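Local coordinates for LysR family transcriptional regulator (Vibrio vulnificus, PDB 5B7H), which is an OxyR-type regulator of the LysR family that probably binds DNA and controls transcription in response to hydrogen peroxide, represented here by its regulatory domain, at residues Q154-G159 with Q178-I183; E114-L119 with L160-I165; V68-L73 with R192-V197. The protein carries 1 engineered substitution. All coordinates share one frame; numbering follows the deposited sequence.

Contact 1: residues Q154-G159 with Q178-I183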
ATOM      1  N   GLN A 154     -10.296  -4.738  -2.901  1.00  7.98           N
ATOM      2  CA  GLN A 154     -10.550  -6.169  -2.749  1.00  6.44           C
ATOM      3  C   GLN A 154     -11.974  -6.438  -2.262  1.00  8.48           C
ATOM      4  O   GLN A 154     -12.600  -7.403  -2.704  1.00  8.82           O
ATOM      5  CB  GLN A 154      -9.544  -6.808  -1.795  1.00  8.65           C
ATOM      6  CG  GLN A 154      -8.125  -6.869  -2.400  1.00  7.20           C
ATOM      7  CD  GLN A 154      -7.012  -6.847  -1.366  1.00  8.29           C
ATOM      8  OE1 GLN A 154      -7.265  -6.709  -0.151  1.00  8.95           O
ATOM      9  NE2 GLN A 154      -5.785  -6.891  -1.847  1.00  8.25           N
ATOM     10  N   MET A 155     -12.505  -5.620  -1.355  1.00  8.20           N
ATOM     11  CA  MET A 155     -13.906  -5.811  -0.952  1.00  7.94           C
ATOM     12  C   MET A 155     -14.861  -5.582  -2.121  1.00  7.33           C
ATOM     13  O   MET A 155     -15.844  -6.322  -2.282  1.00  9.23           O
ATOM     14  CB  MET A 155     -14.299  -4.910   0.216  1.00  8.96           C
ATOM     15  CG  MET A 155     -13.630  -5.340   1.512  1.00  8.17           C
ATOM     16  SD  MET A 155     -14.196  -4.442   2.957  1.00 10.28           S
ATOM     17  CE  MET A 155     -13.396  -2.852   2.733  1.00 11.71           C
ATOM     18  N   VAL A 156     -14.575  -4.585  -2.968  1.00  8.00           N
ATOM     19  CA  VAL A 156     -15.397  -4.394  -4.162  1.00 10.14           C
ATOM     20  C   VAL A 156     -15.256  -5.606  -5.068  1.00 10.11           C
ATOM     21  O   VAL A 156     -16.244  -6.093  -5.639  1.00  9.75           O
ATOM     22  CB  VAL A 156     -14.995  -3.074  -4.852  1.00 10.58           C
ATOM     23  CG1 VAL A 156     -15.698  -2.951  -6.232  1.00 10.51           C
ATOM     24  CG2 VAL A 156     -15.391  -1.876  -3.965  1.00 12.55           C
ATOM     25  N   ALA A 157     -14.014  -6.105  -5.233  1.00  8.36           N
ATOM     26  CA  ALA A 157     -13.800  -7.311  -6.051  1.00  7.80           C
ATOM     27  C   ALA A 157     -14.527  -8.534  -5.512  1.00  8.74           C
ATOM     28  O   ALA A 157     -14.861  -9.449  -6.267  1.00 10.54           O
ATOM     29  CB  ALA A 157     -12.318  -7.601  -6.241  1.00  8.33           C
ATOM     30  N   ASN A 158     -14.735  -8.597  -4.191  1.00  8.00           N
ATOM     31  CA  ASN A 158     -15.529  -9.680  -3.609  1.00  8.83           C
ATOM     32  C   ASN A 158     -17.031  -9.513  -3.853  1.00 10.11           C
ATOM     33  O   ASN A 158     -17.820 -10.369  -3.400  1.00 11.79           O
ATOM     34  CB  ASN A 158     -15.221  -9.661  -2.086  1.00  8.40           C
ATOM     35  CG  ASN A 158     -15.737 -10.902  -1.327  1.00 12.47           C
ATOM     36  OD1 ASN A 158     -15.621 -12.100  -1.755  1.00 15.29           O
ATOM     37  ND2 ASN A 158     -16.181 -10.628  -0.164  1.00 13.22           N
ATOM     38  N   GLY A 159     -17.450  -8.394  -4.449  1.00  9.95           N
ATOM     39  CA  GLY A 159     -18.840  -8.172  -4.813  1.00 11.89           C
ATOM     40  C   GLY A 159     -19.651  -7.412  -3.786  1.00 11.20           C
ATOM     41  O   GLY A 159     -20.894  -7.388  -3.882  1.00 13.80           O
ATOM     42  N   GLN A 178      -8.448  -8.609 -10.938  1.00  8.01           N
ATOM     43  CA  GLN A 178      -9.522  -8.608  -9.938  1.00  8.55           C
ATOM     44  C   GLN A 178     -10.903  -8.585 -10.543  1.00  8.86           C
ATOM     45  O   GLN A 178     -11.882  -8.506  -9.804  1.00 10.66           O
ATOM     46  CB  GLN A 178      -9.349  -7.427  -8.964  1.00  9.32           C
ATOM     47  CG  GLN A 178      -7.958  -7.483  -8.302  1.00 10.43           C
ATOM     48  CD  GLN A 178      -7.955  -6.770  -6.972  1.00 15.29           C
ATOM     49  OE1 GLN A 178      -8.568  -7.252  -6.036  1.00 12.82           O
ATOM     50  NE2 GLN A 178      -7.286  -5.605  -6.896  1.00 10.87           N
ATOM     51  N   ASN A 179     -11.001  -8.659 -11.875  0.59  9.26           N
ATOM     52  CA  ASN A 179     -12.270  -8.779 -12.609  0.59 10.32           C
ATOM     53  C   ASN A 179     -13.245  -7.636 -12.293  0.59 10.00           C
ATOM     54  O   ASN A 179     -14.432  -7.875 -12.068  0.59 10.76           O
ATOM     55  CB  ASN A 179     -12.899 -10.160 -12.363  0.59 11.17           C
ATOM     56  CG  ASN A 179     -13.769 -10.599 -13.494  0.59 10.90           C
ATOM     57  OD1 ASN A 179     -13.802  -9.949 -14.532  0.59 16.31           O
ATOM     58  ND2 ASN A 179     -14.500 -11.681 -13.307  0.59 15.70           N
ATOM     59  N   LEU A 180     -12.753  -6.384 -12.334  1.00 10.43           N
ATOM     60  CA  LEU A 180     -13.525  -5.187 -12.023  1.00 10.25           C
ATOM     61  C   LEU A 180     -13.870  -4.435 -13.301  1.00 12.72           C
ATOM     62  O   LEU A 180     -13.262  -4.631 -14.370  1.00 17.28           O
ATOM     63  CB  LEU A 180     -12.733  -4.246 -11.110  1.00 10.90           C
ATOM     64  CG  LEU A 180     -12.375  -4.946  -9.787  1.00 11.45           C
ATOM     65  CD1 LEU A 180     -11.350  -4.142  -9.044  1.00 12.21           C
ATOM     66  CD2 LEU A 180     -13.629  -5.113  -8.970  1.00 15.69           C
ATOM     67  N   VAL A 181     -14.911  -3.611 -13.197  1.00 11.70           N
ATOM     68  CA  VAL A 181     -15.377  -2.746 -14.282  1.00 12.28           C
ATOM     69  C   VAL A 181     -15.234  -1.313 -13.811  1.00 13.83           C
ATOM     70  O   VAL A 181     -15.632  -0.987 -12.685  1.00 12.38           O
ATOM     71  CB  VAL A 181     -16.845  -3.038 -14.629  1.00 14.78           C
ATOM     72  CG1 VAL A 181     -17.309  -2.067 -15.715  1.00 17.35           C
ATOM     73  CG2 VAL A 181     -16.956  -4.494 -15.140  1.00 20.53           C
ATOM     74  N   VAL A 182     -14.674  -0.460 -14.665  1.00 13.71           N
ATOM     75  CA  VAL A 182     -14.465   0.953 -14.373  1.00 13.36           C
ATOM     76  C   VAL A 182     -15.608   1.752 -14.986  1.00 14.58           C
ATOM     77  O   VAL A 182     -15.900   1.623 -16.185  1.00 17.17           O
ATOM     78  CB  VAL A 182     -13.113   1.413 -14.939  1.00 12.32           C
ATOM     79  CG1 VAL A 182     -12.930   2.902 -14.731  1.00 15.35           C
ATOM     80  CG2 VAL A 182     -12.006   0.634 -14.242  1.00 13.40           C
ATOM     81  N   ILE A 183     -16.219   2.601 -14.162  0.51 14.52           N
ATOM     82  CA  ILE A 183     -17.388   3.397 -14.502  0.51 15.23           C
ATOM     83  C   ILE A 183     -17.085   4.862 -14.200  0.51 12.54           C
ATOM     84  O   ILE A 183     -16.210   5.187 -13.396  0.51 14.94           O
ATOM     85  CB  ILE A 183     -18.629   2.911 -13.703  0.51 19.73           C
ATOM     86  CG1 ILE A 183     -18.827   1.404 -13.893  0.51 23.48           C
ATOM     87  CG2 ILE A 183     -19.880   3.620 -14.155  0.51 18.74           C
ATOM     88  CD1 ILE A 183     -19.063   1.031 -15.341  0.51 31.38           C
TER
HETATM   89  O   HOH W   1     -14.366  -9.524  -8.972  1.00 14.56           O
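Ala-157, near the end of helix 149-157, faces Gln-178, just ahead of strand 180-198, with 5.9 Å between Ala-157 CA and Gln-178 CA. The helix stops in a Schellman motif, in which Gly-159 takes a positive phi and Gly-159 N bonds back to Val-156 O. No direct hydrogen bond joins the two segments; one water donates to both Ala-157 O and Gln-178 O, 2.8 Å from each. Leu-180 reaches in through one branch, its CD2 lying 3.7 Å from Ala-157 CA, and the same methyl meets Val-156 CG1 at 4.1 Å with the two side chains roughly perpendicular. With CG beside its own backbone N (chi1 -56°) and the chain extended beyond, Gln-178 lays OE1 against aliphatic carbons, 3.8 Å from Ala-157 CB and 3.7 Å from Gln-154 CG. The two amide planes are turned 60° from each other and do not pair. Instead Gln-178 NE2 bonds to Leu-174 O, while Gln-154 NE2 reaches Ala-27 O of the second subunit, whose Asn-39 also binds Ala-157 O. This joint, in the second subdomain of the LysR regulatory domain, is thus apolar at Leu-180 and water-mediated at the carbonyls, with other polar groups turned partly to the dimer interface.

Contact 2: residues E114-L119 with L160-I165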
ATOM      1  N   GLU A 114     -26.044   1.338   1.941  1.00 16.65           N
ATOM      2  CA  GLU A 114     -24.801   0.742   2.458  1.00 15.73           C
ATOM      3  C   GLU A 114     -24.005   0.023   1.375  1.00 19.61           C
ATOM      4  O   GLU A 114     -23.234  -0.894   1.674  1.00 20.17           O
ATOM      5  CB  GLU A 114     -25.031  -0.242   3.618  1.00 18.96           C
ATOM      6  CG  GLU A 114     -25.939   0.272   4.702  1.00 25.93           C
ATOM      7  CD  GLU A 114     -25.882  -0.539   6.000  1.00 31.83           C
ATOM      8  OE1 GLU A 114     -26.319  -0.000   7.038  1.00 34.26           O
ATOM      9  OE2 GLU A 114     -25.392  -1.688   6.000  1.00 31.90           O
ATOM     10  N   SER A 115     -24.127   0.424   0.118  1.00 15.30           N
ATOM     11  CA  SER A 115     -23.347  -0.236  -0.935  1.00 14.33           C
ATOM     12  C   SER A 115     -22.055   0.472  -1.293  1.00 12.95           C
ATOM     13  O   SER A 115     -21.258  -0.086  -2.052  1.00 14.09           O
ATOM     14  CB  SER A 115     -24.192  -0.423  -2.198  1.00 19.49           C
ATOM     15  OG  SER A 115     -24.622   0.855  -2.703  1.00 20.63           O
ATOM     16  N   VAL A 116     -21.836   1.685  -0.804  1.00 13.15           N
ATOM     17  CA  VAL A 116     -20.638   2.455  -1.141  1.00 12.49           C
ATOM     18  C   VAL A 116     -19.649   2.314   0.001  1.00 11.26           C
ATOM     19  O   VAL A 116     -19.932   2.753   1.122  1.00 12.13           O
ATOM     20  CB  VAL A 116     -20.986   3.930  -1.376  1.00 11.77           C
ATOM     21  CG1 VAL A 116     -19.692   4.711  -1.650  1.00 13.33           C
ATOM     22  CG2 VAL A 116     -21.941   4.025  -2.504  1.00 12.40           C
ATOM     23  N   PHE A 117     -18.489   1.718  -0.259  1.00 10.90           N
ATOM     24  CA  PHE A 117     -17.463   1.550   0.766  1.00 10.19           C
ATOM     25  C   PHE A 117     -16.449   2.685   0.629  1.00 12.27           C
ATOM     26  O   PHE A 117     -16.127   3.115  -0.491  1.00 14.51           O
ATOM     27  CB  PHE A 117     -16.747   0.188   0.602  1.00 12.58           C
ATOM     28  CG  PHE A 117     -17.566  -0.982   1.070  1.00 14.34           C
ATOM     29  CD1 PHE A 117     -17.309  -1.541   2.337  1.00 13.21           C
ATOM     30  CD2 PHE A 117     -18.658  -1.466   0.313  1.00 15.11           C
ATOM     31  CE1 PHE A 117     -18.057  -2.655   2.799  1.00 14.00           C
ATOM     32  CE2 PHE A 117     -19.424  -2.563   0.758  1.00 16.72           C
ATOM     33  CZ  PHE A 117     -19.127  -3.146   2.010  1.00 18.58           C
ATOM     34  N   LEU A 118     -16.010   3.220   1.767  1.00 11.52           N
ATOM     35  CA  LEU A 118     -15.073   4.347   1.780  1.00 14.06           C
ATOM     36  C   LEU A 118     -13.987   4.099   2.811  1.00 14.23           C
ATOM     37  O   LEU A 118     -14.214   3.405   3.806  1.00 13.85           O
ATOM     38  CB  LEU A 118     -15.747   5.657   2.214  1.00 12.82           C
ATOM     39  CG  LEU A 118     -16.867   6.067   1.243  1.00 12.96           C
ATOM     40  CD1 LEU A 118     -17.695   7.199   1.852  1.00 12.58           C
ATOM     41  CD2 LEU A 118     -16.319   6.481  -0.134  1.00 11.70           C
ATOM     42  N   LEU A 119     -12.803   4.672   2.558  1.00 10.00           N
ATOM     43  CA  LEU A 119     -11.782   4.705   3.595  1.00  9.29           C
ATOM     44  C   LEU A 119     -12.240   5.537   4.795  1.00 13.20           C
ATOM     45  O   LEU A 119     -13.047   6.482   4.680  1.00 14.50           O
ATOM     46  CB  LEU A 119     -10.490   5.342   3.068  1.00  8.81           C
ATOM     47  CG  LEU A 119      -9.837   4.558   1.935  1.00  8.57           C
ATOM     48  CD1 LEU A 119      -8.763   5.419   1.252  1.00 10.98           C
ATOM     49  CD2 LEU A 119      -9.177   3.220   2.447  1.00 11.86           C
ATOM     50  N   LEU A 160     -18.992  -6.739  -2.840  1.00 12.04           N
ATOM     51  CA  LEU A 160     -19.725  -6.171  -1.703  1.00 12.49           C
ATOM     52  C   LEU A 160     -20.365  -4.825  -2.031  1.00 12.81           C
ATOM     53  O   LEU A 160     -21.298  -4.395  -1.343  1.00 15.36           O
ATOM     54  CB  LEU A 160     -18.830  -6.099  -0.467  1.00 13.05           C
ATOM     55  CG  LEU A 160     -18.141  -7.414  -0.089  1.00 14.74           C
ATOM     56  CD1 LEU A 160     -17.412  -7.247   1.267  1.00 16.21           C
ATOM     57  CD2 LEU A 160     -19.195  -8.568  -0.076  1.00 16.56           C
ATOM     58  N   GLY A 161     -19.922  -4.170  -3.100  1.00 12.65           N
ATOM     59  CA  GLY A 161     -20.505  -2.885  -3.431  1.00 13.87           C
ATOM     60  C   GLY A 161     -19.584  -2.128  -4.360  1.00 16.19           C
ATOM     61  O   GLY A 161     -18.976  -2.715  -5.264  1.00 17.53           O
ATOM     62  N   THR A 162     -19.499  -0.822  -4.192  1.00 12.37           N
ATOM     63  CA  THR A 162     -18.756   0.010  -5.140  1.00 10.39           C
ATOM     64  C   THR A 162     -17.913   1.006  -4.356  1.00 12.20           C
ATOM     65  O   THR A 162     -18.088   1.177  -3.144  1.00 11.95           O
ATOM     66  CB  THR A 162     -19.731   0.730  -6.089  1.00 12.08           C
ATOM     67  OG1 THR A 162     -18.994   1.440  -7.092  1.00 13.14           O
ATOM     68  CG2 THR A 162     -20.660   1.751  -5.353  1.00 11.82           C
ATOM     69  N   THR A 163     -16.984   1.666  -5.037  1.00 10.56           N
ATOM     70  CA  THR A 163     -16.244   2.737  -4.384  1.00 10.17           C
ATOM     71  C   THR A 163     -15.640   3.625  -5.462  1.00 10.73           C
ATOM     72  O   THR A 163     -15.763   3.348  -6.656  1.00 11.80           O
ATOM     73  CB  THR A 163     -15.130   2.156  -3.487  1.00 11.08           C
ATOM     74  OG1 THR A 163     -14.685   3.203  -2.583  1.00 13.10           O
ATOM     75  CG2 THR A 163     -13.935   1.615  -4.328  1.00 11.79           C
ATOM     76  N   PHE A 164     -15.007   4.704  -5.015  1.00 10.94           N
ATOM     77  CA  PHE A 164     -14.288   5.672  -5.849  1.00  8.87           C
ATOM     78  C   PHE A 164     -12.805   5.373  -5.807  1.00 10.20           C
ATOM     79  O   PHE A 164     -12.239   5.162  -4.732  1.00 12.30           O
ATOM     80  CB  PHE A 164     -14.506   7.105  -5.348  1.00 10.26           C
ATOM     81  CG  PHE A 164     -15.969   7.473  -5.144  1.00 11.84           C
ATOM     82  CD1 PHE A 164     -16.545   7.440  -3.882  1.00 12.41           C
ATOM     83  CD2 PHE A 164     -16.758   7.878  -6.210  1.00 13.76           C
ATOM     84  CE1 PHE A 164     -17.859   7.820  -3.703  1.00 13.43           C
ATOM     85  CE2 PHE A 164     -18.095   8.237  -6.041  1.00 13.36           C
ATOM     86  CZ  PHE A 164     -18.646   8.189  -4.781  1.00 15.76           C
ATOM     87  N   ILE A 165     -12.169   5.412  -6.985  0.56 11.04           N
ATOM     88  CA  ILE A 165     -10.744   5.101  -7.168  0.56 12.33           C
ATOM     89  C   ILE A 165     -10.070   6.200  -7.985  0.56 10.61           C
ATOM     90  O   ILE A 165     -10.619   6.614  -9.014  0.56 11.28           O
ATOM     91  CB  ILE A 165     -10.556   3.760  -7.917  0.56 10.45           C
ATOM     92  CG1 ILE A 165     -11.183   2.620  -7.107  0.56 14.70           C
ATOM     93  CG2 ILE A 165      -9.075   3.442  -8.076  0.56 11.58           C
ATOM     94  CD1 ILE A 165     -10.600   2.546  -5.686  0.56 14.77           C
TER
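Ser-115 O receives two groups from the opposing segment: Thr-162 N at 2.9 Å, in a hydrogen bond lying nearly along the C=O axis, and the CA-H of Gly-161, whose CA is 3.2 Å from the same oxygen. Two residues on, Phe-117 N donates to Thr-162 O over 3.0 Å, almost straight at 165°. Together these bonds form a single bridge of parallel type between Val-116 and Thr-162, although the touching parts run 49° apart in direction and the pairing does not extend into a longer ladder. Thr-163 continues the link by its side chain: with OG1 anti to the backbone N (chi1 -164°), the hydroxyl donates to Phe-117 O over an unusually short 2.5 Å, tilted from the carbonyl plane. Leu-160 O lies near the plane of the Phe-117 ring, 3.4 Å from the edge atom CE2, and Leu-160 CB packs against the same corner of the ring. The side chains of the bridged pair lie side by side and point the same way, Val-116 CG2 3.9 Å from Thr-162 CG2. Leu-118 CD2 meets the edge of the Phe-164 ring in its plane, 3.9 Å from CD1, and Val-116 CG1 touches CE1 of that ring more loosely. Thr-162 OG1 turns elsewhere, to Val-93 O. In the second subdomain of the LysR regulatory domain, loop 114-119 thus flanks the outermost sheet strand, 163-166, whose other neighbour is strand 81-95; Leu-152 of helix 149-157 packs on Phe-117 and Thr-163, while helix 124-132 sets Val-130 against Leu-118 and Ala-129 against Phe-164.

Contact 3: residues V68-L73 with R192-V197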
ATOM      1  N   VAL A  68       9.514  18.447   1.650  1.00  8.24           N
ATOM      2  CA  VAL A  68       8.420  18.759   0.747  1.00  8.79           C
ATOM      3  C   VAL A  68       7.466  17.580   0.766  1.00  9.03           C
ATOM      4  O   VAL A  68       7.869  16.435   1.028  1.00  8.43           O
ATOM      5  CB  VAL A  68       8.962  19.048  -0.680  1.00  9.30           C
ATOM      6  CG1 VAL A  68       9.688  17.798  -1.263  1.00 11.00           C
ATOM      7  CG2 VAL A  68       7.911  19.560  -1.646  1.00  9.41           C
ATOM      8  N   LEU A  69       6.201  17.853   0.504  1.00  7.55           N
ATOM      9  CA  LEU A  69       5.151  16.842   0.461  1.00  7.27           C
ATOM     10  C   LEU A  69       4.498  16.866  -0.900  1.00  8.12           C
ATOM     11  O   LEU A  69       4.393  17.921  -1.535  1.00  7.24           O
ATOM     12  CB  LEU A  69       4.030  17.123   1.490  1.00  7.43           C
ATOM     13  CG  LEU A  69       4.505  17.470   2.922  1.00  7.79           C
ATOM     14  CD1 LEU A  69       3.275  17.825   3.799  1.00  9.29           C
ATOM     15  CD2 LEU A  69       5.320  16.284   3.485  1.00  9.23           C
ATOM     16  N   ILE A  70       4.013  15.706  -1.322  1.00  6.84           N
ATOM     17  CA  ILE A  70       3.063  15.584  -2.421  1.00  7.56           C
ATOM     18  C   ILE A  70       1.760  15.145  -1.778  1.00  8.31           C
ATOM     19  O   ILE A  70       1.676  14.039  -1.192  1.00 10.13           O
ATOM     20  CB  ILE A  70       3.550  14.628  -3.525  1.00  7.34           C
ATOM     21  CG1 ILE A  70       4.846  15.157  -4.164  1.00  8.75           C
ATOM     22  CG2 ILE A  70       2.417  14.443  -4.530  1.00  8.88           C
ATOM     23  CD1 ILE A  70       5.499  14.170  -5.261  1.00 11.86           C
ATOM     24  N   LEU A  71       0.763  16.020  -1.860  1.00  8.05           N
ATOM     25  CA  LEU A  71      -0.527  15.816  -1.220  1.00  8.16           C
ATOM     26  C   LEU A  71      -1.626  15.889  -2.260  1.00  8.14           C
ATOM     27  O   LEU A  71      -1.454  16.428  -3.353  1.00  9.47           O
ATOM     28  CB  LEU A  71      -0.802  16.936  -0.178  1.00 10.48           C
ATOM     29  CG  LEU A  71       0.138  17.073   1.037  1.00  8.22           C
ATOM     30  CD1 LEU A  71      -0.375  18.097   2.010  1.00 12.58           C
ATOM     31  CD2 LEU A  71       0.257  15.728   1.737  1.00 11.31           C
ATOM     32  N   ALA A  72      -2.780  15.334  -1.891  1.00  8.02           N
ATOM     33  CA  ALA A  72      -4.039  15.693  -2.552  1.00  7.45           C
ATOM     34  C   ALA A  72      -4.621  16.950  -1.898  1.00  7.65           C
ATOM     35  O   ALA A  72      -4.659  17.067  -0.667  1.00  8.62           O
ATOM     36  CB  ALA A  72      -5.027  14.520  -2.481  1.00  9.10           C
ATOM     37  N   LEU A  73      -5.019  17.911  -2.737  1.00  9.46           N
ATOM     38  CA  LEU A  73      -5.544  19.181  -2.263  1.00 11.88           C
ATOM     39  C   LEU A  73      -6.998  19.332  -2.708  1.00 12.98           C
ATOM     40  O   LEU A  73      -7.410  18.743  -3.707  1.00 12.35           O
ATOM     41  CB  LEU A  73      -4.690  20.334  -2.820  1.00 11.70           C
ATOM     42  CG  LEU A  73      -3.223  20.345  -2.346  1.00 15.27           C
ATOM     43  CD1 LEU A  73      -2.569  21.600  -3.004  1.00 16.06           C
ATOM     44  CD2 LEU A  73      -3.022  20.384  -0.828  1.00 18.89           C
ATOM     45  N   ARG A 192      -9.365  15.064  -8.210  1.00  9.03           N
ATOM     46  CA  ARG A 192      -8.677  15.702  -7.082  1.00  9.71           C
ATOM     47  C   ARG A 192      -7.454  16.438  -7.625  1.00 11.14           C
ATOM     48  O   ARG A 192      -6.792  15.979  -8.563  1.00 13.34           O
ATOM     49  CB  ARG A 192      -8.265  14.716  -5.946  1.00  9.66           C
ATOM     50  CG  ARG A 192      -7.364  13.588  -6.458  1.00  8.95           C
ATOM     51  CD  ARG A 192      -7.006  12.672  -5.308  1.00  9.10           C
ATOM     52  NE  ARG A 192      -6.161  11.616  -5.832  1.00  8.49           N
ATOM     53  CZ  ARG A 192      -5.503  10.734  -5.078  1.00  8.38           C
ATOM     54  NH1 ARG A 192      -5.583  10.775  -3.751  1.00  9.51           N
ATOM     55  NH2 ARG A 192      -4.739   9.811  -5.652  1.00  8.38           N
ATOM     56  N   ASP A 193      -7.158  17.602  -7.062  1.00  9.97           N
ATOM     57  CA  ASP A 193      -5.901  18.287  -7.346  1.00  7.95           C
ATOM     58  C   ASP A 193      -4.754  17.589  -6.623  1.00  9.80           C
ATOM     59  O   ASP A 193      -4.908  17.061  -5.518  1.00 10.73           O
ATOM     60  CB  ASP A 193      -5.951  19.726  -6.834  1.00 10.20           C
ATOM     61  CG  ASP A 193      -6.685  20.673  -7.739  1.00 20.04           C
ATOM     62  OD1 ASP A 193      -6.778  20.473  -8.984  1.00 16.73           O
ATOM     63  OD2 ASP A 193      -7.182  21.708  -7.194  1.00 21.75           O
ATOM     64  N   ILE A 194      -3.594  17.565  -7.261  1.00  7.91           N
ATOM     65  CA  ILE A 194      -2.378  17.067  -6.657  1.00  9.42           C
ATOM     66  C   ILE A 194      -1.449  18.268  -6.530  1.00  8.49           C
ATOM     67  O   ILE A 194      -1.305  19.061  -7.476  1.00 10.49           O
ATOM     68  CB  ILE A 194      -1.738  16.015  -7.590  1.00  8.34           C
ATOM     69  CG1 ILE A 194      -2.746  14.899  -7.932  1.00  9.96           C
ATOM     70  CG2 ILE A 194      -0.420  15.461  -6.940  1.00 10.03           C
ATOM     71  CD1 ILE A 194      -3.243  14.162  -6.767  1.00 11.39           C
ATOM     72  N   GLY A 195      -0.778  18.381  -5.386  1.00  9.44           N
ATOM     73  CA  GLY A 195       0.121  19.507  -5.252  1.00 11.60           C
ATOM     74  C   GLY A 195       1.340  19.196  -4.417  1.00  7.78           C
ATOM     75  O   GLY A 195       1.403  18.184  -3.732  1.00  9.48           O
ATOM     76  N   LEU A 196       2.312  20.100  -4.507  1.00  8.01           N
ATOM     77  CA  LEU A 196       3.508  20.067  -3.677  1.00  7.37           C
ATOM     78  C   LEU A 196       3.338  21.114  -2.579  1.00  8.22           C
ATOM     79  O   LEU A 196       2.796  22.200  -2.816  1.00  8.68           O
ATOM     80  CB  LEU A 196       4.800  20.373  -4.446  1.00  9.92           C
ATOM     81  CG  LEU A 196       5.425  19.111  -5.089  1.00 11.13           C
ATOM     82  CD1 LEU A 196       4.488  18.494  -6.198  1.00 15.64           C
ATOM     83  CD2 LEU A 196       6.851  19.466  -5.635  1.00 18.43           C
ATOM     84  N   VAL A 197       3.839  20.810  -1.394  1.00  7.53           N
ATOM     85  CA  VAL A 197       3.685  21.681  -0.219  1.00  8.68           C
ATOM     86  C   VAL A 197       5.015  21.750   0.513  1.00  8.00           C
ATOM     87  O   VAL A 197       5.636  20.711   0.771  1.00  7.83           O
ATOM     88  CB  VAL A 197       2.613  21.128   0.735  1.00  8.94           C
ATOM     89  CG1 VAL A 197       2.398  22.068   1.955  1.00  9.76           C
ATOM     90  CG2 VAL A 197       1.266  21.005  -0.021  1.00 10.71           C
TER
HETATM   91  O   HOH W   2      -9.369  18.459  -5.343  1.00 19.97           O
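Strands 68-73 and 192-197 run antiparallel, their axes approaching to 4.6 Å at 147°, with Leu-69 facing Val-197, Leu-71 facing Gly-195 and Leu-73 facing Asp-193 in hydrogen-bonded pairs. Leu-71 and Gly-195 exchange two nearly straight bonds, Leu-71 N to Gly-195 O and Gly-195 N to Leu-71 O, each 2.9 Å long. At the last pair only one bond is direct: Leu-73 N to Asp-193 O, with the donor well above the carbonyl plane. A water completes the pair, donating to Leu-73 O at 2.6 Å and accepting from Asp-193 N. On one side of the sheet, Ile-70 and Leu-196 point the same way, Ile-70 CG1 3.9 Å from Leu-196 CD1, and Ile-70 CG2 meets Ile-194 CG2. On the other, the side chains of Leu-71 and Val-197 cross at about a right angle, Leu-71 CD1 touching Val-197 CG2. Gly-195, with no side chain, lets Leu-73 CD1 lie 4.1 Å from its CA. These strands are neighbours in the mixed sheet of the first subdomain of a type 2 periplasmic-binding-protein fold, where the long strand 180-198 returns from the second subdomain and pairs antiparallel with 68-73, the last of three parallel strands; Leu-57 of helix 54-62 packs on Leu-69 and Leu-71. Near the subdomain junction, Arg-192 passes over Ala-72, its CD 3.9 Å from Ala-72 CB. Its chain is extended from CG to NE, which carries the guanidinium to Asp-88, in a salt bridge, and to Thr-25 OG1. A sulfate ion, probably from the crystallisation liquor, lies about 5 Å from this side chain. Ala-72 also touches Ser-124, the engineered replacement for a cysteine, probably the peroxide-sensing one, as in OxyR. Asp-193, pointing to the face of Leu-71 and Leu-73, accepts at OD1 from Gln-87 NE2.

How the contacts relate
Contacts 1 and 2 are close neighbours in the second subdomain, their centres 10 Å apart. Their segments alternate along the chain, and helix 149-157 is followed, after a short turn, by strand 163-166, with Val-156 packing against Gly-161, Thr-162 and Thr-163. Both also touch the second subunit. Contact 3 lies in the first subdomain, its centre 27 Å from that of contact 1 and 24 Å from that of contact 2, and touches neither. In sequence its two strands bracket all the other segments. Strand 180-198, interrupted by a bulge or short loop, begins in contact 1 and runs on through contact 3, so one long strand links the dimer-facing region with the core of the other subdomain.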